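Local coordinates for acyl-CoA synthetase (AMP-forming)/AMP-acid ligase II-like protein (Dyadobacter fermentans, PDB 4GS5) that probably acts as an ATP-dependent, AMP-forming ligase, possibly one that activates medium-chain fatty acids and joins them to coenzyme A, at residues M4-G9 with D29-W34; L85-I90 with M94-G99. All coordinates share one frame; numbering follows the deposited sequence.

Interaction 1. Residues M4-G9 with D29-W34; sequences MIWTTG and DFMEKW. With EDO (1,2-ethanediol), chain U.
Thr8 and Met31, the latter present as selenomethionine, meet tip to tip, and Met31 supplies most of the area of the contact. Both Thr8 branches are used: CG2 lies 3.7 Å from Met31 SE, and OG1 is 3.6 Å from Met31 CE. The Met31 chain runs out extended as far as SE, then bends (chi3 80°), which swings CE in beside the threonine and to 3.8 Å from Gly9 O. A long, flexible, unbranched chain suits the gap between a helix and a strand whose backbones stay well apart.

A Met-aromatic contact adds to this. Met31 SE comes obliquely to the Trp6 ring, 4.3 Å from CZ3, while Thr8 CB sits above one face of the same indole.

These residues join helix 22-36 to strand 5-8, an edge strand pairing antiparallel with strand 105-109 through backbone bonds of Trp6 with Val108 and Thr8 with Leu106.

Among polar groups, Thr8 OG1 is hydrogen-bonded to Gln16 OE1, so this buried hydroxyl is satisfied. With an alanine here, Gln16 would probably lose that partner and the end of Met31 would be freer to turn. On the helix, Lys33 NZ, besides its bond to Glu40 O, gives a 2.8 Å hydrogen bond to O1 of 1,2-ethanediol, a molecule probably taken up from the crystallisation liquor; the diol's O2 lies at the edge of the Phe30 ring.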
# COMPACT_ATOMS: atom_id res chain seq x y z
N MSE A 4 -4.43 -23.48 -21.32
CA MSE A 4 -4.65 -22.36 -20.38
C MSE A 4 -3.37 -21.89 -19.69
O MSE A 4 -3.43 -21.08 -18.77
CB MSE A 4 -5.73 -22.71 -19.35
CG MSE A 4 -7.07 -22.07 -19.65
SE MSE A 4 -7.67 -22.53 -21.46
CE MSE A 4 -8.87 -21.03 -21.80
N ILE A 5 -2.23 -22.41 -20.14
CA ILE A 5 -0.93 -21.94 -19.68
C ILE A 5 0.11 -21.94 -20.79
O ILE A 5 0.14 -22.84 -21.64
CB ILE A 5 -0.39 -22.77 -18.49
CG1 ILE A 5 -0.13 -24.22 -18.89
CG2 ILE A 5 -1.35 -22.72 -17.32
CD1 ILE A 5 0.36 -25.07 -17.74
N TRP A 6 0.96 -20.92 -20.79
CA TRP A 6 2.09 -20.86 -21.72
C TRP A 6 3.40 -20.87 -20.94
O TRP A 6 3.61 -20.03 -20.06
CB TRP A 6 1.97 -19.62 -22.61
CG TRP A 6 3.07 -19.46 -23.62
CD1 TRP A 6 3.37 -20.32 -24.65
CD2 TRP A 6 3.99 -18.36 -23.72
NE1 TRP A 6 4.44 -19.83 -25.37
CE2 TRP A 6 4.83 -18.63 -24.83
CE3 TRP A 6 4.19 -17.19 -22.99
CZ2 TRP A 6 5.86 -17.76 -25.21
CZ3 TRP A 6 5.21 -16.33 -23.37
CH2 TRP A 6 6.03 -16.62 -24.47
N THR A 7 4.27 -21.83 -21.23
CA THR A 7 5.53 -21.96 -20.50
C THR A 7 6.68 -21.32 -21.27
O THR A 7 6.87 -21.57 -22.45
CB THR A 7 5.86 -23.44 -20.20
OG1 THR A 7 4.81 -24.01 -19.40
CG2 THR A 7 7.18 -23.54 -19.43
N THR A 8 7.45 -20.48 -20.59
CA THR A 8 8.51 -19.74 -21.26
C THR A 8 9.72 -19.47 -20.37
O THR A 8 9.77 -19.87 -19.20
CB THR A 8 7.97 -18.41 -21.88
OG1 THR A 8 8.94 -17.87 -22.78
CG2 THR A 8 7.65 -17.37 -20.79
N GLY A 9 10.70 -18.77 -20.94
CA GLY A 9 11.97 -18.54 -20.28
C GLY A 9 12.89 -17.79 -21.20
O GLY A 9 12.57 -17.58 -22.39
N ASP A 29 5.72 -10.74 -27.01
CA ASP A 29 6.15 -9.48 -27.61
C ASP A 29 7.02 -8.64 -26.69
O ASP A 29 8.07 -8.11 -27.09
CB ASP A 29 4.94 -8.65 -28.07
CG ASP A 29 4.24 -9.27 -29.28
OD1 ASP A 29 4.81 -10.22 -29.86
OD2 ASP A 29 3.15 -8.79 -29.65
N PHE A 30 6.59 -8.50 -25.44
CA PHE A 30 7.40 -7.79 -24.48
C PHE A 30 8.75 -8.47 -24.33
O PHE A 30 9.79 -7.80 -24.38
CB PHE A 30 6.72 -7.71 -23.10
CG PHE A 30 7.60 -7.13 -22.05
CD1 PHE A 30 7.69 -5.76 -21.90
CD2 PHE A 30 8.37 -7.94 -21.24
CE1 PHE A 30 8.52 -5.21 -20.93
CE2 PHE A 30 9.20 -7.41 -20.29
CZ PHE A 30 9.27 -6.04 -20.13
N MSE A 31 8.75 -9.78 -24.15
CA MSE A 31 10.02 -10.50 -23.96
C MSE A 31 10.96 -10.34 -25.15
O MSE A 31 12.16 -10.08 -24.98
CB MSE A 31 9.76 -11.97 -23.65
CG MSE A 31 9.09 -12.16 -22.31
SE MSE A 31 8.49 -13.97 -22.05
CE MSE A 31 10.19 -14.76 -21.54
N GLU A 32 10.41 -10.50 -26.36
CA GLU A 32 11.21 -10.32 -27.55
C GLU A 32 11.85 -8.93 -27.51
O GLU A 32 13.04 -8.79 -27.78
CB GLU A 32 10.35 -10.49 -28.80
CG GLU A 32 10.02 -11.95 -29.10
CD GLU A 32 11.17 -12.70 -29.78
OE1 GLU A 32 11.33 -12.54 -31.01
OE2 GLU A 32 11.90 -13.45 -29.08
N LYS A 33 11.07 -7.92 -27.14
CA LYS A 33 11.61 -6.56 -27.07
C LYS A 33 12.69 -6.41 -25.99
O LYS A 33 13.73 -5.78 -26.22
CB LYS A 33 10.50 -5.52 -26.89
CG LYS A 33 11.02 -4.09 -27.02
CD LYS A 33 9.95 -3.02 -26.80
CE LYS A 33 10.59 -1.63 -26.88
NZ LYS A 33 9.66 -0.51 -26.54
N TRP A 34 12.44 -6.99 -24.81
CA TRP A 34 13.44 -6.95 -23.75
C TRP A 34 14.78 -7.53 -24.22
O TRP A 34 15.82 -6.88 -24.12
CB TRP A 34 12.96 -7.69 -22.50
CG TRP A 34 13.96 -7.64 -21.38
CD1 TRP A 34 14.93 -8.55 -21.10
CD2 TRP A 34 14.08 -6.60 -20.40
NE1 TRP A 34 15.66 -8.15 -20.01
CE2 TRP A 34 15.16 -6.96 -19.56
CE3 TRP A 34 13.39 -5.41 -20.16
CZ2 TRP A 34 15.55 -6.16 -18.48
CZ3 TRP A 34 13.79 -4.62 -19.09
CH2 TRP A 34 14.85 -5.00 -18.26
C1 EDO U . 7.11 -2.04 -24.63
O1 EDO U . 7.15 -0.72 -25.21
C2 EDO U . 5.90 -2.79 -25.16
O2 EDO U . 6.15 -4.19 -25.20

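Interaction 2. Residues L85-I90 with M94-G99; sequences LNVGYI and MMLVRG
Ile90 O receives the amide of Met94 in a 2.9 Å bond to Met94 N, with an N-H...O angle of 152° and the donor tilted 24° out of the carbonyl plane. This is the i to i+4 bond of the first turn of helix 90-102. The same oxygen has Met94 CB 3.6 Å away. Beside the bond the two side chains touch, Ile90 CG1 lying 4.3 Å from Met94 CG; the selenomethionine chain then bends (chi2 -67°) and leads its selenium away from the loop.

A second apolar touch has Val87 CG1 at 4.4 Å from Leu96 CD1. Two branched aliphatic residues suit this buried place, where the loop folds back beside the helix.

What sets Val87 there is the turn before the helix. Asn86 opens a type I beta turn ending at Tyr89, and its side chain makes an Asx turn, OD1 accepting in its carbonyl plane from Gly88 N at 2.8 Å. A CB on Gly88 would come too close to that oxygen, consistent with a glycine here. Asn86 OD1 also lies in plane at the edge of the Tyr89 ring, and Tyr89 occupies the N-cap of the helix.

Within the helix, the Arg98 guanidinium folds back with one face over Met94 CB, and Met95 SE lies at its edge.

Loop and helix both belong to the part of the chain that matches the AMP-binding enzyme family. Helix 90-102 follows strand 80-83 through this turn and leads on to strand 105-109, which runs parallel beside strand 80-83. Met94 and Arg98 pack against helix 59-72, Leu96 against Ala27 and Phe30 of helix 22-36, and Leu85 and Met95 against Ala128 of strand 126-129.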
# COMPACT_ATOMS: atom_id res chain seq x y z
N LEU A 85 -0.59 -12.55 -12.72
CA LEU A 85 -0.97 -11.16 -12.79
C LEU A 85 -1.08 -10.77 -14.26
O LEU A 85 -0.36 -11.30 -15.11
CB LEU A 85 0.08 -10.31 -12.09
CG LEU A 85 0.13 -10.61 -10.59
CD1 LEU A 85 1.37 -10.02 -9.97
CD2 LEU A 85 -1.14 -10.08 -9.95
N ASN A 86 -1.98 -9.84 -14.55
CA ASN A 86 -2.30 -9.46 -15.92
C ASN A 86 -1.07 -8.90 -16.62
O ASN A 86 -0.55 -7.86 -16.22
CB ASN A 86 -3.44 -8.43 -15.91
CG ASN A 86 -4.12 -8.30 -17.25
OD1 ASN A 86 -3.46 -8.20 -18.28
ND2 ASN A 86 -5.46 -8.33 -17.25
N VAL A 87 -0.58 -9.61 -17.64
CA VAL A 87 0.63 -9.17 -18.34
C VAL A 87 0.30 -8.04 -19.31
O VAL A 87 1.19 -7.52 -19.99
CB VAL A 87 1.33 -10.32 -19.10
CG1 VAL A 87 1.98 -11.28 -18.12
CG2 VAL A 87 0.34 -11.03 -20.03
N GLY A 88 -0.97 -7.68 -19.41
CA GLY A 88 -1.34 -6.50 -20.15
C GLY A 88 -0.92 -5.27 -19.35
O GLY A 88 -0.93 -4.15 -19.87
N TYR A 89 -0.56 -5.48 -18.08
CA TYR A 89 -0.20 -4.37 -17.18
C TYR A 89 1.15 -4.58 -16.50
O TYR A 89 1.69 -5.68 -16.50
CB TYR A 89 -1.31 -4.12 -16.15
CG TYR A 89 -2.60 -3.65 -16.79
CD1 TYR A 89 -3.00 -2.32 -16.73
CD2 TYR A 89 -3.40 -4.54 -17.50
CE1 TYR A 89 -4.17 -1.90 -17.34
CE2 TYR A 89 -4.57 -4.12 -18.12
CZ TYR A 89 -4.95 -2.80 -18.04
OH TYR A 89 -6.11 -2.39 -18.65
N ILE A 90 1.67 -3.51 -15.91
CA ILE A 90 3.01 -3.51 -15.33
C ILE A 90 3.25 -4.58 -14.28
O ILE A 90 4.33 -5.16 -14.20
CB ILE A 90 3.37 -2.12 -14.74
CG1 ILE A 90 4.78 -2.13 -14.16
CG2 ILE A 90 2.36 -1.72 -13.69
CD1 ILE A 90 5.67 -1.02 -14.69
N MSE A 94 6.32 -7.18 -14.83
CA MSE A 94 7.48 -7.30 -13.94
C MSE A 94 7.86 -8.76 -13.65
O MSE A 94 9.03 -9.07 -13.43
CB MSE A 94 7.31 -6.50 -12.64
CG MSE A 94 7.67 -5.01 -12.79
SE MSE A 94 9.58 -4.66 -13.14
CE MSE A 94 10.37 -6.20 -12.27
N MSE A 95 6.89 -9.66 -13.67
CA MSE A 95 7.21 -11.07 -13.47
C MSE A 95 8.07 -11.59 -14.62
O MSE A 95 8.95 -12.44 -14.42
CB MSE A 95 5.93 -11.90 -13.32
CG MSE A 95 5.20 -11.67 -12.02
SE MSE A 95 6.27 -12.24 -10.50
CE MSE A 95 6.34 -14.14 -10.86
N LEU A 96 7.82 -11.07 -15.83
CA LEU A 96 8.59 -11.47 -17.02
C LEU A 96 10.02 -10.96 -16.95
O LEU A 96 10.96 -11.68 -17.27
CB LEU A 96 7.93 -10.96 -18.30
CG LEU A 96 6.46 -11.34 -18.49
CD1 LEU A 96 5.97 -10.81 -19.83
CD2 LEU A 96 6.30 -12.85 -18.42
N VAL A 97 10.17 -9.70 -16.55
CA VAL A 97 11.48 -9.08 -16.39
C VAL A 97 12.32 -9.83 -15.38
O VAL A 97 13.48 -10.17 -15.65
CB VAL A 97 11.35 -7.60 -15.95
CG1 VAL A 97 12.72 -7.04 -15.57
CG2 VAL A 97 10.72 -6.77 -17.07
N ARG A 98 11.74 -10.09 -14.20
CA ARG A 98 12.43 -10.90 -13.18
C ARG A 98 12.83 -12.25 -13.77
O ARG A 98 13.97 -12.68 -13.64
CB ARG A 98 11.54 -11.10 -11.95
CG ARG A 98 11.30 -9.84 -11.14
CD ARG A 98 10.08 -9.99 -10.23
NE ARG A 98 9.73 -8.74 -9.57
CZ ARG A 98 8.52 -8.44 -9.12
NH1 ARG A 98 7.53 -9.30 -9.25
NH2 ARG A 98 8.30 -7.27 -8.54
N GLY A 99 11.88 -12.89 -14.43
CA GLY A 99 12.13 -14.16 -15.09
C GLY A 99 13.31 -14.15 -16.04
O GLY A 99 14.11 -15.09 -16.06

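How the interactions relate
Interactions 1 and 2 follow one another along the chain, their centres about 10 Å apart, and meet where helix 22-36 packs on helix 90-102. Phe30 is the main bridge, with CZ 3.5 Å from Val97 CG2 and CD2 4.0 Å from Leu96 CD1. Trp34 CH2 adds a touch on Val97 CG1 at 4.0 Å. Leu96 belongs to both neighbourhoods: the methyl that faces Val87 in interaction 2 also lies 4.2 Å (CD1) from Met31 CG in interaction 1. Through Met31 and Leu96 the edge strand, both helices and the turn are linked by continuous, mainly apolar packing. The ethanediol beside interaction 1 gives no evidence of an active site.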